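Local coordinates for lipoate-protein ligase, putative (Streptococcus pneumoniae, PDB 1VQZ), which is a putative lipoate-protein ligase that pairs a lipoyl ligase A/B-type catalytic domain with a smaller C-terminal domain, at residues Ala33-Phe44 / Ile99-Phe108. Residues are numbered along the deposited sequence; the frame is centred on the assembly and turned at random.
Sequences AFKHLLDEDQIF and ISKEDENKAF. With EDO (1,2-ethanediol), chain N.
Ile99 fills the apolar centre, reaching from its strand to Ala33 and Phe34 of helix 23-36. Its CD1 lies 3.6 Å from Phe34 N and 3.9 Å from Ala33 CB, so the methyl rests on the helix backbone, while CG2 approaches the Phe34 ring at its edge. Beside it on the same face of the sheet stands Ile43, CB to CB 4.1 Å, as expected for a directly paired couple. The opposite face carries Gln42 and Ser100, and here Phe108 sets the edge of its ring against the backbone, with Ile43 O near the ring plane. With its CG anti to the backbone N (chi1 -179°), the ring meets Gln42 CG obliquely, CD2 at 3.5 Å, and brings CZ to 4.1 Å from Phe44 CB. The Gln42 amide stands almost perpendicular to that ring.

Ile43 and Ile99 form a hydrogen-bonded antiparallel pair; Ile99 N to Ile43 O (2.8 Å) is nearly straight at 178°. Farther out, Lys101 N bonds to Asp41 O. The extended Lys101 chain runs alongside the Asp41 carboxylate, CD 3.4 Å from OD1, yet NZ stays 4.4 Å from OD1, beyond a salt bridge. A water donating to Asp103 OD2 reaches Gln42 NE2 only weakly.

Strands 42-47 and 93-101 thus join inside the mixed sheet of the catalytic domain, flanked by strands 13-17 and 154-162, with helix 23-36 packed over the Ile43-Ile99 face and Arg154 binding the carbonyls of Phe34 and Glu40.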
loop_
_atom_site.group_PDB
_atom_site.type_symbol
_atom_site.label_atom_id
_atom_site.label_comp_id
_atom_site.label_asym_id
_atom_site.label_seq_id
_atom_site.Cartn_x
_atom_site.Cartn_y
_atom_site.Cartn_z
ATOM N N ALA A 33 -6.721 9.022 10.555
ATOM C CA ALA A 33 -7.424 9.905 9.676
ATOM C C ALA A 33 -8.408 9.121 8.780
ATOM O O ALA A 33 -9.583 9.494 8.669
ATOM C CB ALA A 33 -6.417 10.747 8.861
ATOM N N PHE A 34 -7.944 8.024 8.163
ATOM C CA PHE A 34 -8.774 7.218 7.267
ATOM C C PHE A 34 -9.996 6.660 7.989
ATOM O O PHE A 34 -11.156 6.827 7.542
ATOM C CB PHE A 34 -7.921 6.072 6.761
ATOM C CG PHE A 34 -8.586 5.165 5.751
ATOM C CD1 PHE A 34 -9.564 5.640 4.853
ATOM C CD2 PHE A 34 -8.125 3.839 5.612
ATOM C CE1 PHE A 34 -10.116 4.794 3.862
ATOM C CE2 PHE A 34 -8.669 2.999 4.641
ATOM C CZ PHE A 34 -9.673 3.483 3.769
ATOM N N LYS A 35 -9.772 6.050 9.151
ATOM C CA LYS A 35 -10.836 5.259 9.835
ATOM C C LYS A 35 -11.590 5.935 10.977
ATOM O O LYS A 35 -12.699 5.559 11.307
ATOM C CB LYS A 35 -10.251 3.929 10.324
ATOM C CG LYS A 35 -9.717 3.077 9.220
ATOM C CD LYS A 35 -9.139 1.757 9.754
ATOM C CE LYS A 35 -8.672 0.845 8.593
ATOM N NZ LYS A 35 -7.947 -0.409 9.109
ATOM N N HIS A 36 -10.994 6.956 11.539
ATOM C CA HIS A 36 -11.497 7.569 12.775
ATOM C C HIS A 36 -11.983 9.007 12.635
ATOM O O HIS A 36 -12.771 9.430 13.448
ATOM C CB HIS A 36 -10.395 7.538 13.840
ATOM C CG HIS A 36 -10.108 6.177 14.370
ATOM N ND1 HIS A 36 -10.604 5.732 15.575
ATOM C CD2 HIS A 36 -9.343 5.172 13.877
ATOM C CE1 HIS A 36 -10.169 4.504 15.791
ATOM N NE2 HIS A 36 -9.397 4.143 14.783
ATOM N N LEU A 37 -11.509 9.762 11.637
ATOM C CA LEU A 37 -11.966 11.146 11.442
ATOM C C LEU A 37 -13.139 11.192 10.460
ATOM O O LEU A 37 -13.110 11.890 9.428
ATOM C CB LEU A 37 -10.850 12.099 10.976
ATOM C CG LEU A 37 -9.643 12.331 11.916
ATOM C CD1 LEU A 37 -8.745 13.381 11.324
ATOM C CD2 LEU A 37 -10.043 12.750 13.307
ATOM N N LEU A 38 -14.189 10.485 10.844
ATOM C CA LEU A 38 -15.382 10.269 10.014
ATOM C C LEU A 38 -16.310 11.500 9.835
ATOM O O LEU A 38 -17.199 11.471 8.996
ATOM C CB LEU A 38 -16.194 9.093 10.597
ATOM C CG LEU A 38 -15.387 7.795 10.646
ATOM C CD1 LEU A 38 -16.241 6.624 11.147
ATOM C CD2 LEU A 38 -14.775 7.488 9.252
ATOM N N ASP A 39 -16.114 12.554 10.620
ATOM C CA ASP A 39 -16.832 13.817 10.421
ATOM C C ASP A 39 -16.146 14.753 9.397
ATOM O O ASP A 39 -16.631 15.847 9.158
ATOM C CB ASP A 39 -16.939 14.613 11.742
ATOM C CG ASP A 39 -17.890 13.979 12.768
ATOM O OD1 ASP A 39 -18.790 13.208 12.381
ATOM O OD2 ASP A 39 -17.737 14.296 13.973
ATOM N N GLU A 40 -15.008 14.366 8.867
ATOM C CA GLU A 40 -14.315 15.114 7.840
ATOM C C GLU A 40 -14.421 14.301 6.565
ATOM O O GLU A 40 -13.892 13.195 6.502
ATOM C CB GLU A 40 -12.837 15.251 8.201
ATOM C CG GLU A 40 -12.571 15.656 9.645
ATOM C CD GLU A 40 -13.197 16.990 10.016
ATOM O OE1 GLU A 40 -13.388 17.859 9.137
ATOM O OE2 GLU A 40 -13.503 17.146 11.207
ATOM N N ASP A 41 -15.087 14.846 5.567
ATOM C CA ASP A 41 -15.325 14.135 4.309
ATOM C C ASP A 41 -14.124 13.979 3.375
ATOM O O ASP A 41 -14.100 13.073 2.541
ATOM C CB ASP A 41 -16.397 14.862 3.535
ATOM C CG ASP A 41 -17.759 14.796 4.214
ATOM O OD1 ASP A 41 -18.033 13.819 4.928
ATOM O OD2 ASP A 41 -18.553 15.724 3.999
ATOM N N GLN A 42 -13.170 14.898 3.466
ATOM C CA GLN A 42 -11.962 14.875 2.642
ATOM C C GLN A 42 -10.778 15.303 3.465
ATOM O O GLN A 42 -10.807 16.379 4.099
ATOM C CB GLN A 42 -12.041 15.882 1.479
ATOM C CG GLN A 42 -12.865 15.456 0.317
ATOM C CD GLN A 42 -14.322 15.736 0.518
ATOM O OE1 GLN A 42 -14.697 16.731 1.150
ATOM N NE2 GLN A 42 -15.169 14.848 -0.004
ATOM N N ILE A 43 -9.723 14.511 3.386
ATOM C CA ILE A 43 -8.503 14.734 4.182
ATOM C C ILE A 43 -7.272 14.531 3.322
ATOM O O ILE A 43 -7.183 13.566 2.553
ATOM C CB ILE A 43 -8.402 13.822 5.471
ATOM C CG1 ILE A 43 -9.635 13.959 6.373
ATOM C CG2 ILE A 43 -7.130 14.173 6.248
ATOM C CD1 ILE A 43 -9.724 12.958 7.498
ATOM N N PHE A 44 -6.339 15.475 3.439
ATOM C CA PHE A 44 -5.089 15.486 2.695
ATOM C C PHE A 44 -3.912 15.631 3.675
ATOM O O PHE A 44 -3.939 16.462 4.608
ATOM C CB PHE A 44 -5.063 16.638 1.672
ATOM C CG PHE A 44 -3.734 16.769 0.919
ATOM C CD1 PHE A 44 -3.293 15.756 0.063
ATOM C CD2 PHE A 44 -2.905 17.900 1.082
ATOM C CE1 PHE A 44 -2.055 15.878 -0.603
ATOM C CE2 PHE A 44 -1.669 18.009 0.406
ATOM C CZ PHE A 44 -1.263 17.007 -0.432
ATOM N N ILE A 99 -7.814 11.034 1.436
ATOM C CA ILE A 99 -8.984 10.351 1.984
ATOM C C ILE A 99 -10.267 11.057 1.656
ATOM O O ILE A 99 -10.362 12.305 1.739
ATOM C CB ILE A 99 -8.852 10.263 3.498
ATOM C CG1 ILE A 99 -7.663 9.360 3.868
ATOM C CG2 ILE A 99 -10.138 9.773 4.139
ATOM C CD1 ILE A 99 -7.001 9.755 5.168
ATOM N N SER A 100 -11.276 10.267 1.286
ATOM C CA SER A 100 -12.583 10.839 0.868
ATOM C C SER A 100 -13.720 9.896 1.175
ATOM O O SER A 100 -13.607 8.688 0.988
ATOM C CB SER A 100 -12.608 11.138 -0.625
ATOM O OG SER A 100 -12.429 9.909 -1.311
ATOM N N LYS A 101 -14.780 10.459 1.712
ATOM C CA LYS A 101 -16.066 9.828 1.775
ATOM C C LYS A 101 -16.512 9.485 0.364
ATOM O O LYS A 101 -16.417 10.298 -0.569
ATOM C CB LYS A 101 -17.072 10.797 2.398
ATOM C CG LYS A 101 -18.509 10.271 2.498
ATOM C CD LYS A 101 -19.435 11.312 3.152
ATOM C CE LYS A 101 -20.844 10.738 3.353
ATOM N NZ LYS A 101 -21.706 11.545 4.282
ATOM N N GLU A 102 -17.006 8.269 0.224
ATOM C CA GLU A 102 -17.530 7.767 -1.023
ATOM C C GLU A 102 -18.797 8.557 -1.330
ATOM O O GLU A 102 -19.760 8.504 -0.591
ATOM C CB GLU A 102 -17.826 6.269 -0.879
ATOM C CG GLU A 102 -18.380 5.585 -2.103
ATOM C CD GLU A 102 -18.553 4.081 -1.893
ATOM O OE1 GLU A 102 -18.528 3.639 -0.727
ATOM O OE2 GLU A 102 -18.709 3.338 -2.886
ATOM N N ASP A 103 -18.744 9.317 -2.407
ATOM C CA ASP A 103 -19.827 10.187 -2.850
ATOM C C ASP A 103 -19.657 10.347 -4.359
ATOM O O ASP A 103 -18.599 10.823 -4.844
ATOM C CB ASP A 103 -19.741 11.538 -2.135
ATOM C CG ASP A 103 -20.794 12.535 -2.605
ATOM O OD1 ASP A 103 -21.602 12.230 -3.518
ATOM O OD2 ASP A 103 -20.802 13.653 -2.054
ATOM N N GLU A 104 -20.687 9.917 -5.087
ATOM C CA GLU A 104 -20.723 10.009 -6.557
ATOM C C GLU A 104 -20.607 11.460 -7.075
ATOM O O GLU A 104 -20.026 11.701 -8.145
ATOM C CB GLU A 104 -22.001 9.351 -7.127
ATOM C CG GLU A 104 -23.358 9.952 -6.655
ATOM C CD GLU A 104 -23.944 9.258 -5.404
ATOM O OE1 GLU A 104 -23.173 8.623 -4.620
ATOM O OE2 GLU A 104 -25.180 9.363 -5.208
ATOM N N ASN A 105 -21.155 12.407 -6.309
ATOM C CA ASN A 105 -21.130 13.812 -6.683
ATOM C C ASN A 105 -19.890 14.588 -6.204
ATOM O O ASN A 105 -19.837 15.807 -6.368
ATOM C CB ASN A 105 -22.414 14.510 -6.201
ATOM N N LYS A 106 -18.883 13.918 -5.644
ATOM C CA LYS A 106 -17.641 14.630 -5.305
ATOM C C LYS A 106 -16.419 13.699 -5.266
ATOM O O LYS A 106 -16.346 12.819 -4.419
ATOM C CB LYS A 106 -17.796 15.366 -3.960
ATOM N N ALA A 107 -15.474 13.924 -6.187
ATOM C CA ALA A 107 -14.299 13.068 -6.376
ATOM C C ALA A 107 -13.037 13.798 -5.913
ATOM O O ALA A 107 -12.672 14.869 -6.427
ATOM C CB ALA A 107 -14.169 12.642 -7.831
ATOM N N PHE A 108 -12.384 13.195 -4.927
ATOM C CA PHE A 108 -11.170 13.718 -4.348
ATOM C C PHE A 108 -10.271 12.533 -4.150
ATOM O O PHE A 108 -10.446 11.747 -3.181
ATOM C CB PHE A 108 -11.491 14.411 -3.030
ATOM C CG PHE A 108 -10.296 15.016 -2.355
ATOM C CD1 PHE A 108 -9.694 16.132 -2.887
ATOM C CD2 PHE A 108 -9.799 14.491 -1.160
ATOM C CE1 PHE A 108 -8.589 16.722 -2.254
ATOM C CE2 PHE A 108 -8.726 15.060 -0.532
ATOM C CZ PHE A 108 -8.121 16.194 -1.071
HETATM C C1 EDO N . -8.330 1.308 14.608
HETATM O O1 EDO N . -8.624 1.845 13.323
HETATM C C2 EDO N . -6.822 1.152 14.683
HETATM O O2 EDO N . -6.378 0.035 13.920
HETATM O O HOH W 1 -18.555 14.016 -0.024
#